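Side-chain contacts in Pyrsv_gp04 (PDB 2VXZ), which is of unknown function but is probably a viral transcriptional regulator, with a winged helix-turn-helix fold consistent with DNA binding: residues A[11-16]-A[45-50]; A[84-89]-A[108-113]. All blocks are in the same frame, centred on the assembly; numbering follows the deposited sequence.

Contact 1 (A[11-16]-A[45-50])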
ATOM      1  N   VAL A  11      -3.029  -2.274 -25.153  1.00 24.68           N
ATOM      2  CA  VAL A  11      -2.660  -0.952 -24.637  1.00 24.51           C
ATOM      3  C   VAL A  11      -2.782  -0.921 -23.114  1.00 23.65           C
ATOM      4  O   VAL A  11      -1.898  -0.442 -22.421  1.00 23.62           O
ATOM      5  CB  VAL A  11      -3.546   0.159 -25.265  1.00 24.66           C
ATOM      6  CG1 VAL A  11      -3.481   1.439 -24.435  1.00 25.77           C
ATOM      7  CG2 VAL A  11      -3.111   0.421 -26.687  1.00 26.17           C
ATOM      8  N   ARG A  12      -3.870  -1.469 -22.586  1.00 23.10           N
ATOM      9  CA  ARG A  12      -4.068  -1.472 -21.145  1.00 23.60           C
ATOM     10  C   ARG A  12      -3.059  -2.333 -20.393  1.00 22.67           C
ATOM     11  O   ARG A  12      -2.606  -1.950 -19.341  1.00 22.18           O
ATOM     12  CB  ARG A  12      -5.496  -1.918 -20.799  1.00 23.72           C
ATOM     13  CG  ARG A  12      -6.593  -1.049 -21.419  1.00 26.97           C
ATOM     14  CD  ARG A  12      -6.376   0.425 -21.221  1.00 29.50           C
ATOM     15  NE  ARG A  12      -7.639   1.132 -20.976  1.00 30.64           N
ATOM     16  CZ  ARG A  12      -7.750   2.232 -20.234  1.00 32.01           C
ATOM     17  NH1 ARG A  12      -6.679   2.777 -19.691  1.00 31.59           N
ATOM     18  NH2 ARG A  12      -8.928   2.802 -20.049  1.00 32.85           N
ATOM     19  N   LEU A  13      -2.706  -3.494 -20.936  1.00 22.92           N
ATOM     20  CA  LEU A  13      -1.695  -4.343 -20.297  1.00 23.44           C
ATOM     21  C   LEU A  13      -0.368  -3.607 -20.225  1.00 23.68           C
ATOM     22  O   LEU A  13       0.304  -3.618 -19.195  1.00 22.48           O
ATOM     23  CB  LEU A  13      -1.510  -5.645 -21.069  1.00 22.90           C
ATOM     24  CG  LEU A  13      -2.688  -6.616 -21.006  1.00 23.12           C
ATOM     25  CD1 LEU A  13      -2.454  -7.784 -21.949  1.00 23.91           C
ATOM     26  CD2 LEU A  13      -2.946  -7.111 -19.591  1.00 21.95           C
ATOM     27  N   ARG A  14      -0.008  -2.972 -21.339  1.00 24.49           N
ATOM     28  CA  ARG A  14       1.222  -2.181 -21.473  1.00 25.32           C
ATOM     29  C   ARG A  14       1.240  -1.038 -20.447  1.00 24.75           C
ATOM     30  O   ARG A  14       2.241  -0.805 -19.756  1.00 24.58           O
ATOM     31  CB  ARG A  14       1.245  -1.639 -22.915  1.00 25.37           C
ATOM     32  CG  ARG A  14       2.472  -0.953 -23.404  1.00 27.77           C
ATOM     33  CD  ARG A  14       2.322  -0.683 -24.916  1.00 30.09           C
ATOM     34  NE  ARG A  14       2.765  -1.804 -25.757  1.00 34.32           N
ATOM     35  CZ  ARG A  14       2.459  -1.959 -27.047  0.70 35.13           C
ATOM     36  NH1 ARG A  14       1.664  -1.093 -27.674  1.00 36.83           N
ATOM     37  NH2 ARG A  14       2.940  -2.998 -27.721  1.00 35.84           N
ATOM     38  N   ASP A  15       0.115  -0.347 -20.338  1.00 24.40           N
ATOM     39  CA  ASP A  15      -0.024   0.751 -19.397  1.00 24.08           C
ATOM     40  C   ASP A  15       0.093   0.325 -17.937  1.00 23.54           C
ATOM     41  O   ASP A  15       0.720   1.028 -17.153  1.00 22.87           O
ATOM     42  CB  ASP A  15      -1.339   1.494 -19.613  1.00 24.97           C
ATOM     43  CG  ASP A  15      -1.372   2.262 -20.939  1.00 26.20           C
ATOM     44  OD1 ASP A  15      -0.340   2.384 -21.631  1.00 31.28           O
ATOM     45  OD2 ASP A  15      -2.458   2.724 -21.287  1.00 29.19           O
ATOM     46  N   ILE A  16      -0.471  -0.826 -17.580  1.00 21.90           N
ATOM     47  CA  ILE A  16      -0.401  -1.300 -16.193  1.00 21.96           C
ATOM     48  C   ILE A  16       1.058  -1.620 -15.852  1.00 21.69           C
ATOM     49  O   ILE A  16       1.564  -1.218 -14.808  1.00 21.40           O
ATOM     50  CB  ILE A  16      -1.301  -2.533 -15.962  1.00 21.29           C
ATOM     51  CG1 ILE A  16      -2.780  -2.145 -16.060  1.00 22.19           C
ATOM     52  CG2 ILE A  16      -1.042  -3.153 -14.576  1.00 21.74           C
ATOM     53  CD1 ILE A  16      -3.733  -3.355 -16.111  1.00 21.75           C
ATOM     54  N   ILE A  45      -5.205  -7.557 -14.629  1.00 20.25           N
ATOM     55  CA  ILE A  45      -4.190  -7.979 -13.673  1.00 20.20           C
ATOM     56  C   ILE A  45      -4.104  -9.497 -13.649  1.00 20.17           C
ATOM     57  O   ILE A  45      -3.015 -10.071 -13.597  1.00 20.55           O
ATOM     58  CB  ILE A  45      -4.449  -7.406 -12.272  1.00 19.95           C
ATOM     59  CG1 ILE A  45      -4.167  -5.895 -12.288  1.00 20.55           C
ATOM     60  CG2 ILE A  45      -3.546  -8.100 -11.242  1.00 20.60           C
ATOM     61  CD1 ILE A  45      -4.892  -5.092 -11.239  1.00 22.11           C
ATOM     62  N   TYR A  46      -5.256 -10.154 -13.731  1.00 19.53           N
ATOM     63  CA  TYR A  46      -5.302 -11.598 -13.866  1.00 19.39           C
ATOM     64  C   TYR A  46      -4.528 -12.111 -15.094  1.00 19.28           C
ATOM     65  O   TYR A  46      -3.760 -13.087 -15.006  1.00 18.56           O
ATOM     66  CB  TYR A  46      -6.761 -12.050 -13.937  1.00 19.86           C
ATOM     67  CG  TYR A  46      -6.936 -13.524 -14.195  1.00 19.36           C
ATOM     68  CD1 TYR A  46      -6.665 -14.459 -13.204  1.00 20.63           C
ATOM     69  CD2 TYR A  46      -7.376 -13.986 -15.423  1.00 18.98           C
ATOM     70  CE1 TYR A  46      -6.826 -15.819 -13.441  1.00 20.74           C
ATOM     71  CE2 TYR A  46      -7.541 -15.342 -15.664  1.00 19.26           C
ATOM     72  CZ  TYR A  46      -7.261 -16.247 -14.670  1.00 19.84           C
ATOM     73  OH  TYR A  46      -7.435 -17.593 -14.920  0.70 19.05           O
ATOM     74  N   VAL A  47      -4.740 -11.473 -16.237  1.00 18.90           N
ATOM     75  CA  VAL A  47      -4.033 -11.852 -17.446  1.00 19.38           C
ATOM     76  C   VAL A  47      -2.514 -11.721 -17.254  1.00 19.42           C
ATOM     77  O   VAL A  47      -1.762 -12.612 -17.649  1.00 20.21           O
ATOM     78  CB  VAL A  47      -4.510 -11.024 -18.654  1.00 18.87           C
ATOM     79  CG1 VAL A  47      -3.584 -11.215 -19.848  1.00 20.20           C
ATOM     80  CG2 VAL A  47      -5.946 -11.415 -19.023  1.00 18.39           C
ATOM     81  N   LEU A  48      -2.077 -10.612 -16.662  1.00 19.81           N
ATOM     82  CA  LEU A  48      -0.645 -10.395 -16.365  1.00 20.54           C
ATOM     83  C   LEU A  48      -0.073 -11.450 -15.408  1.00 21.04           C
ATOM     84  O   LEU A  48       1.058 -11.928 -15.598  1.00 20.99           O
ATOM     85  CB  LEU A  48      -0.403  -8.993 -15.802  1.00 20.70           C
ATOM     86  CG  LEU A  48      -0.582  -7.838 -16.793  1.00 20.29           C
ATOM     87  CD1 LEU A  48      -0.508  -6.490 -16.062  1.00 20.63           C
ATOM     88  CD2 LEU A  48       0.445  -7.890 -17.941  1.00 20.43           C
ATOM     89  N   GLU A  49      -0.866 -11.821 -14.408  1.00 21.63           N
ATOM     90  CA  GLU A  49      -0.475 -12.829 -13.423  1.00 22.15           C
ATOM     91  C   GLU A  49      -0.299 -14.186 -14.101  1.00 21.64           C
ATOM     92  O   GLU A  49       0.671 -14.896 -13.844  1.00 20.24           O
ATOM     93  CB  GLU A  49      -1.535 -12.888 -12.323  1.00 22.35           C
ATOM     94  CG  GLU A  49      -1.133 -13.547 -11.020  1.00 24.05           C
ATOM     95  CD  GLU A  49      -2.178 -13.302  -9.922  1.00 25.87           C
ATOM     96  OE1 GLU A  49      -3.374 -13.135 -10.257  1.00 33.74           O
ATOM     97  OE2 GLU A  49      -1.803 -13.265  -8.738  1.00 33.63           O
ATOM     98  N   LYS A  50      -1.234 -14.543 -14.977  1.00 21.35           N
ATOM     99  CA  LYS A  50      -1.160 -15.809 -15.703  1.00 22.40           C
ATOM    100  C   LYS A  50       0.048 -15.844 -16.632  1.00 22.35           C
ATOM    101  O   LYS A  50       0.650 -16.892 -16.822  1.00 22.61           O
ATOM    102  CB  LYS A  50      -2.440 -16.045 -16.507  1.00 22.93           C
ATOM    103  CG  LYS A  50      -3.654 -16.360 -15.637  1.00 25.44           C
ATOM    104  CD  LYS A  50      -3.681 -17.813 -15.144  0.70 27.74           C
ATOM    105  CE  LYS A  50      -3.794 -18.800 -16.293  0.50 29.07           C
ATOM    106  NZ  LYS A  50      -4.644 -19.981 -15.962  1.00 31.36           N
TER

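Contact 2 (A[84-89]-A[108-113])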
ATOM      1  N   GLU A  84       8.866   4.599  10.388  1.00 23.58           N
ATOM      2  CA  GLU A  84       9.844   4.760  11.460  1.00 24.55           C
ATOM      3  C   GLU A  84      10.408   6.167  11.501  1.00 24.54           C
ATOM      4  O   GLU A  84      10.702   6.678  12.587  1.00 25.51           O
ATOM      5  CB  GLU A  84      10.958   3.721  11.339  1.00 23.98           C
ATOM      6  CG  GLU A  84      10.433   2.307  11.542  1.00 25.91           C
ATOM      7  CD  GLU A  84      11.499   1.360  11.958  1.00 27.31           C
ATOM      8  OE1 GLU A  84      12.328   1.003  11.097  1.00 28.06           O
ATOM      9  OE2 GLU A  84      11.509   0.998  13.161  1.00 32.68           O
ATOM     10  N   ARG A  85      10.534   6.813  10.339  1.00 24.69           N
ATOM     11  CA  ARG A  85      10.949   8.228  10.309  1.00 24.79           C
ATOM     12  C   ARG A  85       9.916   9.123  11.007  1.00 24.18           C
ATOM     13  O   ARG A  85      10.273  10.012  11.804  1.00 24.17           O
ATOM     14  CB  ARG A  85      11.184   8.717   8.881  1.00 24.79           C
ATOM     15  CG  ARG A  85      11.635  10.177   8.818  1.00 25.63           C
ATOM     16  CD  ARG A  85      11.942  10.629   7.429  1.00 26.32           C
ATOM     17  NE  ARG A  85      10.776  10.521   6.573  1.00 27.54           N
ATOM     18  CZ  ARG A  85       9.775  11.401   6.521  1.00 28.89           C
ATOM     19  NH1 ARG A  85       9.772  12.497   7.268  1.00 30.05           N
ATOM     20  NH2 ARG A  85       8.770  11.182   5.695  1.00 28.81           N
ATOM     21  N   LEU A  86       8.644   8.904  10.695  1.00 24.39           N
ATOM     22  CA  LEU A  86       7.573   9.682  11.315  1.00 24.11           C
ATOM     23  C   LEU A  86       7.499   9.429  12.830  1.00 24.39           C
ATOM     24  O   LEU A  86       7.231  10.349  13.611  1.00 24.54           O
ATOM     25  CB  LEU A  86       6.231   9.387  10.649  1.00 23.86           C
ATOM     26  CG  LEU A  86       6.095   9.756   9.179  1.00 24.76           C
ATOM     27  CD1 LEU A  86       4.763   9.211   8.606  1.00 23.53           C
ATOM     28  CD2 LEU A  86       6.239  11.257   8.961  1.00 25.75           C
ATOM     29  N   VAL A  87       7.732   8.190  13.245  1.00 23.98           N
ATOM     30  CA  VAL A  87       7.747   7.851  14.674  1.00 24.74           C
ATOM     31  C   VAL A  87       8.921   8.523  15.399  1.00 25.47           C
ATOM     32  O   VAL A  87       8.769   9.053  16.511  1.00 25.03           O
ATOM     33  CB  VAL A  87       7.809   6.319  14.874  1.00 24.52           C
ATOM     34  CG1 VAL A  87       8.259   5.976  16.289  1.00 25.15           C
ATOM     35  CG2 VAL A  87       6.454   5.697  14.555  1.00 25.03           C
ATOM     36  N   THR A  88      10.086   8.493  14.765  1.00 26.24           N
ATOM     37  CA  THR A  88      11.295   9.073  15.347  1.00 27.35           C
ATOM     38  C   THR A  88      11.155  10.584  15.458  1.00 27.78           C
ATOM     39  O   THR A  88      11.408  11.150  16.520  1.00 27.52           O
ATOM     40  CB  THR A  88      12.535   8.723  14.518  1.00 27.31           C
ATOM     41  OG1 THR A  88      12.742   7.305  14.567  1.00 28.41           O
ATOM     42  CG2 THR A  88      13.785   9.438  15.054  1.00 27.58           C
ATOM     43  N   THR A  89      10.740  11.225  14.363  1.00 28.49           N
ATOM     44  CA  THR A  89      10.632  12.682  14.302  0.50 28.79           C
ATOM     45  C   THR A  89       9.655  13.215  15.342  1.00 29.00           C
ATOM     46  O   THR A  89       9.840  14.299  15.880  1.00 29.64           O
ATOM     47  CB  THR A  89      10.174  13.140  12.902  0.50 28.70           C
ATOM     48  OG1 THR A  89      11.079  12.626  11.921  0.50 29.08           O
ATOM     49  CG2 THR A  89      10.133  14.662  12.801  0.50 28.98           C
ATOM     50  N   PRO A 108       4.721  16.058   3.637  1.00 21.83           N
ATOM     51  CA  PRO A 108       4.764  15.983   2.178  1.00 22.18           C
ATOM     52  C   PRO A 108       5.465  14.756   1.594  1.00 22.11           C
ATOM     53  O   PRO A 108       4.960  14.178   0.639  1.00 22.54           O
ATOM     54  CB  PRO A 108       5.500  17.259   1.799  1.00 21.86           C
ATOM     55  CG  PRO A 108       5.134  18.218   2.895  1.00 21.88           C
ATOM     56  CD  PRO A 108       5.162  17.385   4.113  1.00 21.98           C
ATOM     57  N   GLN A 109       6.608  14.376   2.160  1.00 22.56           N
ATOM     58  CA  GLN A 109       7.377  13.248   1.629  1.00 22.91           C
ATOM     59  C   GLN A 109       6.595  11.951   1.808  1.00 22.53           C
ATOM     60  O   GLN A 109       6.406  11.191   0.841  1.00 22.31           O
ATOM     61  CB  GLN A 109       8.761  13.142   2.287  1.00 23.44           C
ATOM     62  CG  GLN A 109       9.495  11.852   1.915  1.00 24.39           C
ATOM     63  CD  GLN A 109      10.902  11.792   2.454  1.00 26.28           C
ATOM     64  OE1 GLN A 109      11.709  12.695   2.221  1.00 32.22           O
ATOM     65  NE2 GLN A 109      11.219  10.704   3.151  1.00 30.74           N
ATOM     66  N   ALA A 110       6.120  11.710   3.031  1.00 22.24           N
ATOM     67  CA  ALA A 110       5.315  10.506   3.314  1.00 21.92           C
ATOM     68  C   ALA A 110       4.046  10.479   2.472  1.00 21.96           C
ATOM     69  O   ALA A 110       3.679   9.437   1.924  1.00 21.39           O
ATOM     70  CB  ALA A 110       4.973  10.403   4.822  1.00 21.83           C
ATOM     71  N   ARG A 111       3.376  11.618   2.347  1.00 22.09           N
ATOM     72  CA  ARG A 111       2.144  11.666   1.568  1.00 22.81           C
ATOM     73  C   ARG A 111       2.386  11.306   0.102  1.00 22.75           C
ATOM     74  O   ARG A 111       1.629  10.526  -0.479  1.00 23.23           O
ATOM     75  CB  ARG A 111       1.486  13.051   1.655  1.00 23.19           C
ATOM     76  CG  ARG A 111       0.058  13.062   1.116  1.00 22.95           C
ATOM     77  CD  ARG A 111      -0.543  14.454   1.034  1.00 25.94           C
ATOM     78  NE  ARG A 111      -1.816  14.374   0.309  1.00 29.92           N
ATOM     79  CZ  ARG A 111      -3.007  14.783   0.751  1.00 32.81           C
ATOM     80  NH1 ARG A 111      -3.155  15.399   1.925  1.00 35.69           N
ATOM     81  NH2 ARG A 111      -4.071  14.601  -0.023  1.00 32.55           N
ATOM     82  N   LYS A 112       3.418  11.894  -0.491  1.00 23.20           N
ATOM     83  CA  LYS A 112       3.805  11.594  -1.873  1.00 23.14           C
ATOM     84  C   LYS A 112       4.110  10.111  -2.054  1.00 23.11           C
ATOM     85  O   LYS A 112       3.658   9.498  -3.015  1.00 23.47           O
ATOM     86  CB  LYS A 112       5.018  12.423  -2.296  1.00 23.66           C
ATOM     87  CG  LYS A 112       5.463  12.190  -3.737  1.00 24.37           C
ATOM     88  CD  LYS A 112       6.666  13.031  -4.099  1.00 25.48           C
ATOM     89  CE  LYS A 112       7.393  12.502  -5.344  1.00 27.15           C
ATOM     90  NZ  LYS A 112       6.605  12.710  -6.584  0.70 29.06           N
ATOM     91  N   PHE A 113       4.881   9.549  -1.132  1.00 22.64           N
ATOM     92  CA  PHE A 113       5.249   8.138  -1.201  1.00 22.63           C
ATOM     93  C   PHE A 113       4.028   7.228  -1.117  1.00 22.07           C
ATOM     94  O   PHE A 113       3.791   6.401  -1.994  1.00 22.26           O
ATOM     95  CB  PHE A 113       6.238   7.795  -0.097  1.00 22.65           C
ATOM     96  CG  PHE A 113       6.641   6.348  -0.078  1.00 23.35           C
ATOM     97  CD1 PHE A 113       7.424   5.821  -1.090  1.00 26.81           C
ATOM     98  CD2 PHE A 113       6.231   5.514   0.946  1.00 23.45           C
ATOM     99  CE1 PHE A 113       7.794   4.477  -1.068  1.00 25.60           C
ATOM    100  CE2 PHE A 113       6.606   4.180   0.970  1.00 24.01           C
ATOM    101  CZ  PHE A 113       7.370   3.665  -0.035  1.00 23.74           C
TER

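Contact 1 (A[11-16]-A[45-50])
Leu13 and Ile16 of helix 7-20 pack on Val47 and Leu48 of helix 38-50. Every contact across the pair is apolar. Leu48 is the central residue, touching both Leu13 and Ile16. Leu48 CD1 meets Ile16 CG2 at 3.7 Å. Its branch carbon, Leu48 CG, lies 3.7 Å from Leu13 CD2, with Leu48 CD2 close by. Leu13 and Leu48 run past each other in opposite directions, so they touch alongside and not end-on. In Ile16 the CG1 arm sits beside the backbone N (chi1 -68°). This leaves the CG2 methyl anti to that N and turned to Leu48. Val47 closes the margin more loosely. Val47 CG1 reaches Leu13 CD2 at 4.2 Å, with the two side chains crossing at about a right angle.

The axes of the two segments cross at 75°, 10.4 Å apart at their closest, so contact is limited to a short patch.

Leu44 continues this patch along helix 38-50, touching both Leu13 and Ile16. Ile30 and Leu34 of helix 27-34 also pack on Ile16. The three helices thus share the hydrophobic core of a winged helix-turn-helix fold, and strands 55-59 and 62-66 form its wing.

Contact 2 (A[84-89]-A[108-113])
Arg85 of helix 69-89 reaches across to Gln109 and Ala110 at the start of helix 108-115. From CB the chain runs out extended, with CG anti to the backbone N. It then bends about the CG-CD bond (chi3 60°), which brings the guanidinium against Gln109. Arg85 NE lies 3.5 Å from Gln109 NE2, but both are donors and do not bond. Arg85 CZ is 3.7 Å from Gln109 NE2. Gln109 CD lies over one face of the guanidinium, and the amide is turned 59° from its plane. Arg85 NH2 comes 3.8 Å from Ala110 N, which sits at the edge of the group.

Two carboxylates reconcile these donors. Glu82 and Asp107 both form salt bridges with Arg85 NH2. Glu82 also accepts from Gln109 NE2, and Asp107 from Ala110 N. Beneath this polar layer, Leu86 CD1 touches Ala110 CB at 4.0 Å. At the root of the side chain, Arg85 O accepts from Thr89 OG1 at 2.7 Å and, from the other face, from Thr89 N.

The two segments run nearly antiparallel, at 160°, with their axes 11.4 Å apart. Leu103 and Ile104 of helix 97-106 also cover Leu86, which joins helices 69-89, 97-106 and 108-115.

How the contacts relate
Contact 1 and contact 2 lie in different parts of the protein, on opposite sides of its centre. Their centres are 31 Å apart and their nearest atoms about 15 Å, so they do not touch. Both segments of contact 1 precede those of contact 2 in the chain. Contact 1 belongs to the N-terminal winged helix-turn-helix unit, where the disulfide Cys24-Cys66 adds a covalent tie. Contact 2 lies in the transcriptional regulator region of the family. Helix 69-89 leads from the wing strands to contact 2. Contact 1 is wholly apolar; contact 2 sets a guanidinium against an amide, with carboxylates from outside the two segments pairing with the donors. Neither contact involves bound DNA.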